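Local coordinates for protein SusD homolog (Bacteroides thetaiotaomicron VPI-5482, PDB 3IHV) that probably binds glycans at the outer membrane surface as a SusD-family partner in polysaccharide uptake, at residues D322-Y330 with Y366-Y376; I176-Q184 with I229-G237. All coordinates share one frame; numbering follows the deposited sequence.

Interaction 1 (D322-Y330 with Y366-Y376); sequences DLSIANYQY and YTPAKWDIQKY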
loop_
_atom_site.group_PDB
_atom_site.type_symbol
_atom_site.label_atom_id
_atom_site.label_comp_id
_atom_site.label_asym_id
_atom_site.label_seq_id
_atom_site.Cartn_x
_atom_site.Cartn_y
_atom_site.Cartn_z
ATOM N N ASP A 322 -13.137 1.795 15.235
ATOM C CA ASP A 322 -14.354 1.204 14.671
ATOM C C ASP A 322 -14.505 1.392 13.156
ATOM O O ASP A 322 -15.237 0.629 12.515
ATOM C CB ASP A 322 -15.591 1.739 15.386
ATOM C CG ASP A 322 -15.621 1.339 16.834
ATOM O OD1 ASP A 322 -15.158 0.227 17.166
ATOM O OD2 ASP A 322 -16.101 2.132 17.650
ATOM N N LEU A 323 -13.866 2.422 12.595
ATOM C CA LEU A 323 -13.882 2.639 11.162
ATOM C C LEU A 323 -12.908 1.744 10.442
ATOM O O LEU A 323 -13.085 1.525 9.243
ATOM C CB LEU A 323 -13.588 4.093 10.811
ATOM C CG LEU A 323 -14.708 5.042 11.170
ATOM C CD1 LEU A 323 -14.266 6.521 11.098
ATOM C CD2 LEU A 323 -15.916 4.812 10.219
ATOM N N SER A 324 -11.921 1.207 11.175
ATOM C CA SER A 324 -10.874 0.374 10.615
ATOM C C SER A 324 -11.044 -1.136 10.749
ATOM O O SER A 324 -10.619 -1.900 9.858
ATOM C CB SER A 324 -9.538 0.763 11.273
ATOM O OG SER A 324 -9.200 2.116 10.984
ATOM N N ILE A 325 -11.730 -1.554 11.817
ATOM C CA ILE A 325 -11.856 -2.974 12.190
ATOM C C ILE A 325 -13.318 -3.365 12.346
ATOM O O ILE A 325 -14.070 -2.670 13.042
ATOM C CB ILE A 325 -11.124 -3.272 13.510
ATOM C CG1 ILE A 325 -9.642 -2.897 13.425
ATOM C CG2 ILE A 325 -11.256 -4.745 13.927
ATOM C CD1 ILE A 325 -8.846 -3.025 14.755
ATOM N N ALA A 326 -13.701 -4.456 11.668
ATOM C CA ALA A 326 -15.045 -4.975 11.679
ATOM C C ALA A 326 -15.137 -6.173 12.606
ATOM O O ALA A 326 -14.494 -7.184 12.373
ATOM C CB ALA A 326 -15.500 -5.417 10.270
ATOM N N ASN A 327 -15.949 -6.052 13.639
ATOM C CA ASN A 327 -16.209 -7.168 14.552
ATOM C C ASN A 327 -17.490 -7.885 14.140
ATOM O O ASN A 327 -18.055 -8.656 14.925
ATOM C CB ASN A 327 -16.306 -6.661 15.996
ATOM C CG ASN A 327 -17.514 -5.763 16.244
ATOM O OD1 ASN A 327 -18.231 -5.356 15.317
ATOM N ND2 ASN A 327 -17.767 -5.463 17.521
ATOM N N TYR A 328 -17.880 -7.697 12.879
ATOM C CA TYR A 328 -19.160 -8.168 12.367
ATOM C C TYR A 328 -18.987 -8.701 10.979
ATOM O O TYR A 328 -17.979 -8.441 10.340
ATOM C CB TYR A 328 -20.132 -6.968 12.282
ATOM C CG TYR A 328 -19.634 -5.821 11.415
ATOM C CD1 TYR A 328 -19.849 -5.814 10.031
ATOM C CD2 TYR A 328 -18.915 -4.760 11.964
ATOM C CE1 TYR A 328 -19.401 -4.784 9.229
ATOM C CE2 TYR A 328 -18.441 -3.725 11.166
ATOM C CZ TYR A 328 -18.706 -3.731 9.791
ATOM O OH TYR A 328 -18.227 -2.719 8.973
ATOM N N GLN A 329 -20.018 -9.390 10.503
ATOM C CA GLN A 329 -20.083 -9.891 9.139
ATOM C C GLN A 329 -21.537 -9.684 8.695
ATOM O O GLN A 329 -22.406 -9.384 9.497
ATOM C CB GLN A 329 -19.772 -11.402 9.104
ATOM C CG GLN A 329 -20.704 -12.303 9.914
ATOM C CD GLN A 329 -20.340 -13.766 9.678
ATOM O OE1 GLN A 329 -19.982 -14.131 8.551
ATOM N NE2 GLN A 329 -20.350 -14.575 10.728
ATOM N N TYR A 330 -21.799 -9.888 7.415
ATOM C CA TYR A 330 -23.135 -9.766 6.883
ATOM C C TYR A 330 -23.596 -11.166 6.461
ATOM O O TYR A 330 -22.940 -11.807 5.623
ATOM C CB TYR A 330 -23.136 -8.860 5.672
ATOM C CG TYR A 330 -22.772 -7.447 5.993
ATOM C CD1 TYR A 330 -23.641 -6.632 6.708
ATOM C CD2 TYR A 330 -21.557 -6.919 5.599
ATOM C CE1 TYR A 330 -23.286 -5.297 7.026
ATOM C CE2 TYR A 330 -21.217 -5.608 5.887
ATOM C CZ TYR A 330 -22.071 -4.803 6.610
ATOM O OH TYR A 330 -21.711 -3.485 6.891
ATOM N N TYR A 366 -12.312 -11.278 12.991
ATOM C CA TYR A 366 -12.492 -9.854 12.687
ATOM C C TYR A 366 -11.696 -9.535 11.425
ATOM O O TYR A 366 -10.632 -10.134 11.169
ATOM C CB TYR A 366 -11.915 -8.938 13.778
ATOM C CG TYR A 366 -12.630 -8.790 15.106
ATOM C CD1 TYR A 366 -13.657 -9.648 15.513
ATOM C CD2 TYR A 366 -12.196 -7.811 16.004
ATOM C CE1 TYR A 366 -14.263 -9.491 16.749
ATOM C CE2 TYR A 366 -12.764 -7.653 17.210
ATOM C CZ TYR A 366 -13.789 -8.508 17.603
ATOM O OH TYR A 366 -14.379 -8.343 18.820
ATOM N N THR A 367 -12.196 -8.564 10.657
ATOM C CA THR A 367 -11.592 -8.162 9.391
ATOM C C THR A 367 -11.377 -6.648 9.381
ATOM O O THR A 367 -11.814 -5.936 10.291
ATOM C CB THR A 367 -12.526 -8.501 8.204
ATOM O OG1 THR A 367 -13.768 -7.753 8.335
ATOM C CG2 THR A 367 -12.832 -9.999 8.168
ATOM N N PRO A 368 -10.701 -6.149 8.348
ATOM C CA PRO A 368 -10.744 -4.695 8.203
ATOM C C PRO A 368 -12.191 -4.276 7.898
ATOM O O PRO A 368 -12.986 -5.084 7.389
ATOM C CB PRO A 368 -9.850 -4.446 6.964
ATOM C CG PRO A 368 -9.064 -5.733 6.755
ATOM C CD PRO A 368 -9.871 -6.805 7.327
ATOM N N ALA A 369 -12.539 -3.024 8.213
ATOM C CA ALA A 369 -13.851 -2.459 7.891
ATOM C C ALA A 369 -13.729 -1.311 6.890
ATOM O O ALA A 369 -14.723 -0.754 6.455
ATOM C CB ALA A 369 -14.547 -1.966 9.146
ATOM N N LYS A 370 -12.501 -0.953 6.514
ATOM C CA LYS A 370 -12.259 0.160 5.587
ATOM C C LYS A 370 -12.896 -0.043 4.217
ATOM O O LYS A 370 -13.253 0.927 3.555
ATOM C CB LYS A 370 -10.768 0.369 5.423
ATOM C CG LYS A 370 -10.137 0.889 6.693
ATOM C CD LYS A 370 -8.640 1.109 6.582
ATOM C CE LYS A 370 -8.133 1.921 7.785
ATOM N NZ LYS A 370 -6.642 2.204 7.854
ATOM N N TRP A 371 -12.971 -1.300 3.789
ATOM C CA TRP A 371 -13.515 -1.639 2.474
ATOM C C TRP A 371 -14.808 -2.463 2.580
ATOM O O TRP A 371 -15.046 -3.390 1.811
ATOM C CB TRP A 371 -12.431 -2.253 1.559
ATOM C CG TRP A 371 -11.214 -1.369 1.545
ATOM C CD1 TRP A 371 -11.041 -0.234 0.802
ATOM C CD2 TRP A 371 -10.053 -1.471 2.399
ATOM N NE1 TRP A 371 -9.844 0.375 1.135
ATOM C CE2 TRP A 371 -9.204 -0.386 2.074
ATOM C CE3 TRP A 371 -9.609 -2.422 3.325
ATOM C CZ2 TRP A 371 -7.972 -0.178 2.702
ATOM C CZ3 TRP A 371 -8.378 -2.219 3.961
ATOM C CH2 TRP A 371 -7.564 -1.109 3.620
ATOM N N ASP A 372 -15.661 -2.049 3.523
ATOM C CA ASP A 372 -16.970 -2.619 3.698
ATOM C C ASP A 372 -17.922 -2.160 2.561
ATOM O O ASP A 372 -18.524 -1.066 2.598
ATOM C CB ASP A 372 -17.508 -2.223 5.056
ATOM C CG ASP A 372 -18.837 -2.846 5.348
ATOM O OD1 ASP A 372 -19.560 -3.232 4.379
ATOM O OD2 ASP A 372 -19.173 -2.892 6.531
ATOM N N ILE A 373 -18.020 -3.001 1.542
ATOM C CA ILE A 373 -18.849 -2.706 0.374
ATOM C C ILE A 373 -20.347 -2.489 0.744
ATOM O O ILE A 373 -20.962 -1.546 0.264
ATOM C CB ILE A 373 -18.674 -3.796 -0.718
ATOM C CG1 ILE A 373 -17.267 -3.722 -1.304
ATOM C CG2 ILE A 373 -19.731 -3.649 -1.801
ATOM C CD1 ILE A 373 -16.936 -4.828 -2.326
ATOM N N GLN A 374 -20.907 -3.367 1.578
ATOM C CA GLN A 374 -22.298 -3.266 1.968
ATOM C C GLN A 374 -22.559 -1.923 2.648
ATOM O O GLN A 374 -23.565 -1.285 2.399
ATOM C CB GLN A 374 -22.638 -4.404 2.909
ATOM C CG GLN A 374 -24.017 -4.369 3.507
ATOM C CD GLN A 374 -25.124 -4.654 2.512
ATOM O OE1 GLN A 374 -24.953 -5.405 1.528
ATOM N NE2 GLN A 374 -26.288 -4.121 2.804
ATOM N N LYS A 375 -21.630 -1.508 3.503
ATOM C CA LYS A 375 -21.725 -0.232 4.177
ATOM C C LYS A 375 -21.556 0.988 3.254
ATOM O O LYS A 375 -22.319 1.946 3.355
ATOM C CB LYS A 375 -20.640 -0.123 5.264
ATOM C CG LYS A 375 -20.741 1.175 6.081
ATOM C CD LYS A 375 -19.644 1.300 7.130
ATOM C CE LYS A 375 -19.896 2.513 8.025
ATOM N NZ LYS A 375 -18.693 2.777 8.868
ATOM N N TYR A 376 -20.555 0.967 2.383
ATOM C CA TYR A 376 -20.198 2.159 1.615
ATOM C C TYR A 376 -20.703 2.337 0.181
ATOM O O TYR A 376 -20.912 3.465 -0.235
ATOM C CB TYR A 376 -18.682 2.329 1.631
ATOM C CG TYR A 376 -18.109 2.647 3.000
ATOM C CD1 TYR A 376 -18.520 3.779 3.699
ATOM C CD2 TYR A 376 -17.117 1.888 3.552
ATOM C CE1 TYR A 376 -17.987 4.090 4.924
ATOM C CE2 TYR A 376 -16.576 2.189 4.778
ATOM C CZ TYR A 376 -17.005 3.293 5.463
ATOM O OH TYR A 376 -16.483 3.600 6.698
HETATM O O HOH W 1 -15.328 1.545 7.948
HETATM O O HOH W 2 -6.458 2.597 10.709
HETATM O O HOH W 3 -15.970 -9.498 8.641
HETATM O O HOH W 4 -19.130 -0.184 10.505
#
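A short antiparallel sheet of the SusD family region joins these segments: strand 325-330, central in a three-stranded sheet, pairs with edge strand 367-368. Ala-326 and Thr-367 form its hydrogen-bonded pair, with Ala-326 N giving a nearly straight bond to Thr-367 O (2.8 Å, 173° at the hydrogen) and Thr-367 N returning a longer one to Ala-326 O. Where helix 320-324 ends, Ser-324 O takes Ala-369 N from above its carbonyl plane, at 2.8 Å. Water 1 donates to both Leu-323 O and Ala-369 O and accepts from Tyr-376 OH, tying helix end, turn and following helix together. Next to the strand pair, Asn-327 CB lies over a face of the Tyr-366 ring, 3.7 Å from its centroid; the polar ends of both residues turn to Asp-353. Farther along strand 325-330, Gln-374 CG sits over the centre of the Tyr-330 ring. Asp-372, the N-cap of helix 373-376, has CG anti to its own backbone N (chi1 -177°), a torsion that sets the carboxylate between the two tyrosine hydroxyls and the start of the helix, where OD1 accepts Lys-375 N. The other oxygen accepts two hydroxyls: Tyr-328 OH donates to the anti lone pair of Asp-372 OD2 at 2.6 Å, and Tyr-330 OH to its syn lone pair at 2.6 Å.

Interaction 2 (I176-Q184 with I229-G237); sequences ILPYATDDQ and ILVESGKHG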
loop_
_atom_site.group_PDB
_atom_site.type_symbol
_atom_site.label_atom_id
_atom_site.label_comp_id
_atom_site.label_asym_id
_atom_site.label_seq_id
_atom_site.Cartn_x
_atom_site.Cartn_y
_atom_site.Cartn_z
ATOM N N ILE A 176 8.739 19.077 -12.229
ATOM C CA ILE A 176 7.884 19.368 -13.388
ATOM C C ILE A 176 6.364 19.398 -13.135
ATOM O O ILE A 176 5.691 20.258 -13.662
ATOM C CB ILE A 176 8.239 18.409 -14.559
ATOM C CG1 ILE A 176 9.448 18.948 -15.335
ATOM C CG2 ILE A 176 7.086 18.283 -15.592
ATOM C CD1 ILE A 176 10.720 19.149 -14.596
ATOM N N LEU A 177 5.867 18.505 -12.286
ATOM C CA LEU A 177 4.418 18.377 -12.094
ATOM C C LEU A 177 3.815 19.537 -11.322
ATOM O O LEU A 177 4.414 20.029 -10.402
ATOM C CB LEU A 177 4.081 17.057 -11.393
ATOM C CG LEU A 177 4.372 15.793 -12.213
ATOM C CD1 LEU A 177 4.290 14.590 -11.297
ATOM C CD2 LEU A 177 3.402 15.630 -13.412
ATOM N N PRO A 178 2.622 19.981 -11.717
ATOM C CA PRO A 178 1.953 20.968 -10.871
ATOM C C PRO A 178 1.321 20.220 -9.698
ATOM O O PRO A 178 1.173 19.009 -9.749
ATOM C CB PRO A 178 0.817 21.465 -11.764
ATOM C CG PRO A 178 0.479 20.260 -12.613
ATOM C CD PRO A 178 1.827 19.629 -12.897
ATOM N N TYR A 179 0.957 20.938 -8.649
ATOM C CA TYR A 179 0.124 20.354 -7.606
ATOM C C TYR A 179 -1.231 20.084 -8.253
ATOM O O TYR A 179 -1.660 20.807 -9.190
ATOM C CB TYR A 179 -0.054 21.289 -6.408
ATOM C CG TYR A 179 1.152 21.360 -5.529
ATOM C CD1 TYR A 179 1.394 20.374 -4.589
ATOM C CD2 TYR A 179 2.048 22.416 -5.613
ATOM C CE1 TYR A 179 2.507 20.426 -3.775
ATOM C CE2 TYR A 179 3.172 22.469 -4.781
ATOM C CZ TYR A 179 3.383 21.460 -3.871
ATOM O OH TYR A 179 4.485 21.489 -3.031
ATOM N N ALA A 180 -1.888 19.026 -7.779
ATOM C CA ALA A 180 -3.177 18.597 -8.333
ATOM C C ALA A 180 -4.204 19.728 -8.459
ATOM O O ALA A 180 -4.863 19.824 -9.484
ATOM C CB ALA A 180 -3.770 17.427 -7.514
ATOM N N THR A 181 -4.326 20.571 -7.447
ATOM C CA THR A 181 -5.317 21.655 -7.453
ATOM C C THR A 181 -4.866 22.932 -8.192
ATOM O O THR A 181 -5.655 23.858 -8.372
ATOM C CB THR A 181 -5.686 21.996 -5.990
ATOM O OG1 THR A 181 -4.490 22.335 -5.272
ATOM C CG2 THR A 181 -6.334 20.748 -5.316
ATOM N N ASP A 182 -3.612 22.984 -8.619
ATOM C CA ASP A 182 -3.065 24.134 -9.325
ATOM C C ASP A 182 -3.064 23.916 -10.844
ATOM O O ASP A 182 -2.911 24.864 -11.624
ATOM C CB ASP A 182 -1.576 24.318 -9.004
ATOM C CG ASP A 182 -1.278 24.949 -7.650
ATOM O OD1 ASP A 182 -2.137 25.614 -7.073
ATOM O OD2 ASP A 182 -0.095 24.822 -7.176
ATOM N N ASP A 183 -3.276 22.688 -11.252
ATOM C CA ASP A 183 -3.140 22.244 -12.629
ATOM C C ASP A 183 -4.180 22.772 -13.611
ATOM O O ASP A 183 -5.331 22.366 -13.575
ATOM C CB ASP A 183 -3.167 20.716 -12.579
ATOM C CG ASP A 183 -2.890 20.043 -13.904
ATOM O OD1 ASP A 183 -2.615 20.708 -14.909
ATOM O OD2 ASP A 183 -2.915 18.775 -13.883
ATOM N N GLN A 184 -3.773 23.702 -14.460
ATOM C CA GLN A 184 -4.652 24.155 -15.519
ATOM C C GLN A 184 -4.117 23.714 -16.890
ATOM O O GLN A 184 -4.485 24.291 -17.899
ATOM C CB GLN A 184 -4.942 25.664 -15.409
ATOM C CG GLN A 184 -5.785 25.973 -14.110
ATOM C CD GLN A 184 -6.358 27.395 -14.057
ATOM O OE1 GLN A 184 -6.461 28.083 -15.072
ATOM N NE2 GLN A 184 -6.744 27.827 -12.854
ATOM N N ILE A 229 8.549 20.526 2.194
ATOM C CA ILE A 229 8.114 21.270 1.006
ATOM C C ILE A 229 6.624 21.009 0.816
ATOM O O ILE A 229 5.818 21.955 0.642
ATOM C CB ILE A 229 8.906 20.784 -0.273
ATOM C CG1 ILE A 229 10.374 21.238 -0.162
ATOM C CG2 ILE A 229 8.275 21.316 -1.576
ATOM C CD1 ILE A 229 11.308 20.557 -1.133
ATOM N N LEU A 230 6.259 19.734 0.909
ATOM C CA LEU A 230 4.848 19.344 0.719
ATOM C C LEU A 230 3.932 19.920 1.815
ATOM O O LEU A 230 2.868 20.491 1.521
ATOM C CB LEU A 230 4.721 17.847 0.638
ATOM C CG LEU A 230 3.292 17.284 0.573
ATOM C CD1 LEU A 230 2.489 17.921 -0.554
ATOM C CD2 LEU A 230 3.295 15.727 0.460
ATOM N N VAL A 231 4.365 19.782 3.066
ATOM C CA VAL A 231 3.570 20.252 4.210
ATOM C C VAL A 231 3.418 21.762 4.178
ATOM O O VAL A 231 2.299 22.305 4.300
ATOM C CB VAL A 231 4.141 19.689 5.548
ATOM C CG1 VAL A 231 3.366 20.310 6.758
ATOM C CG2 VAL A 231 4.059 18.174 5.556
ATOM N N GLU A 232 4.497 22.478 3.906
ATOM C CA GLU A 232 4.449 23.933 3.856
ATOM C C GLU A 232 3.780 24.537 2.613
ATOM O O GLU A 232 3.440 25.714 2.607
ATOM C CB GLU A 232 5.843 24.511 4.079
ATOM C CG GLU A 232 6.375 24.094 5.445
ATOM C CD GLU A 232 7.644 24.802 5.915
ATOM O OE1 GLU A 232 8.329 25.436 5.097
ATOM O OE2 GLU A 232 7.969 24.676 7.138
ATOM N N SER A 233 3.491 23.707 1.610
ATOM C CA SER A 233 2.888 24.212 0.405
ATOM C C SER A 233 1.456 24.658 0.645
ATOM O O SER A 233 0.952 25.467 -0.084
ATOM C CB SER A 233 2.853 23.135 -0.687
ATOM O OG SER A 233 1.904 22.110 -0.408
ATOM N N GLY A 234 0.794 24.062 1.624
ATOM C CA GLY A 234 -0.588 24.346 1.867
ATOM C C GLY A 234 -1.499 23.763 0.791
ATOM O O GLY A 234 -2.692 24.095 0.752
ATOM N N LYS A 235 -0.967 22.914 -0.084
ATOM C CA LYS A 235 -1.752 22.386 -1.190
ATOM C C LYS A 235 -2.496 21.120 -0.851
ATOM O O LYS A 235 -3.349 20.709 -1.620
ATOM C CB LYS A 235 -0.835 22.159 -2.408
ATOM C CG LYS A 235 -0.207 23.437 -2.951
ATOM C CD LYS A 235 -1.140 24.184 -3.899
ATOM C CE LYS A 235 -0.765 25.675 -4.027
ATOM N NZ LYS A 235 0.630 25.906 -4.541
ATOM N N HIS A 236 -2.171 20.460 0.257
ATOM C CA HIS A 236 -2.819 19.212 0.601
ATOM C C HIS A 236 -3.234 19.237 2.080
ATOM O O HIS A 236 -2.827 20.127 2.831
ATOM C CB HIS A 236 -1.931 18.006 0.237
ATOM C CG HIS A 236 -1.820 17.786 -1.235
ATOM N ND1 HIS A 236 -2.773 17.117 -1.963
ATOM C CD2 HIS A 236 -0.903 18.233 -2.134
ATOM C CE1 HIS A 236 -2.444 17.147 -3.246
ATOM N NE2 HIS A 236 -1.308 17.804 -3.374
ATOM N N GLY A 237 -4.070 18.286 2.463
ATOM C CA GLY A 237 -4.535 18.226 3.849
ATOM C C GLY A 237 -5.196 16.919 4.172
ATOM O O GLY A 237 -5.194 15.981 3.361
HETATM O O HOH W 5 -0.516 17.394 -5.877
HETATM O O HOH W 6 -3.031 20.004 -4.890
#
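Leu-230 O is gripped twice from the same face of its carbonyl plane, by Ser-233 OG at 2.7 Å and, less closely, by Ser-233 N at 3.3 Å. The serine hydroxyl stands between its backbone N and carbonyl carbon (chi1 71°), where it also accepts Lys-235 N in an ST turn. Against this turn lies Tyr-179, whose OH comes within 3.3 Å of Ser-233 CB. Lys-235 CG sits over one face of the tyrosine ring in a CH-pi contact, 3.6 Å from the centroid, while Leu-230 CD1 and His-236 NE2 meet the ring edge. The contact thus joins the loop after helix 159-176 to the C-terminal end of helix 219-232, in what is probably the TPR-like helical part of the SusD fold; Leu-199 of helix 195-210 touches both Tyr-179 and Leu-230. Replacing Tyr-179 by an alanine would probably open a gap between loop and turn and leave the Lys-235 chain without the ring that it lies across. Bends at chi2 and chi4 bring the lysine tip to Asp-182, and NZ closes a salt bridge on the syn lone pair of Asp-182 OD2 at 2.9 Å. On the histidine side, water 5 accepts from Ala-180 N and lies in the imidazole plane, 2.7 Å from His-236 NE2, while His-236 ND1 bonds to Thr-257 O.

How the interactions relate
The two contacts follow one another along the chain: interaction 2 is complete by residue 237, and interaction 1 opens at residue 322. Their centres lie about 32 Å apart and their nearest atoms about 15 Å apart, without touching, and no helix or strand is common to both. Interaction 2 links a loop to a helix end within the helical scaffold, whereas interaction 1 belongs to one of the few small sheets in a chain that is nearly half helix and has very little strand. Helix 242-250, which follows soon after 229-237, packs against Lys-370 and Tyr-376 of interaction 1. Segment 176-184 belongs to the N-terminal starch-binding family region, interaction 1 to the SusD family region.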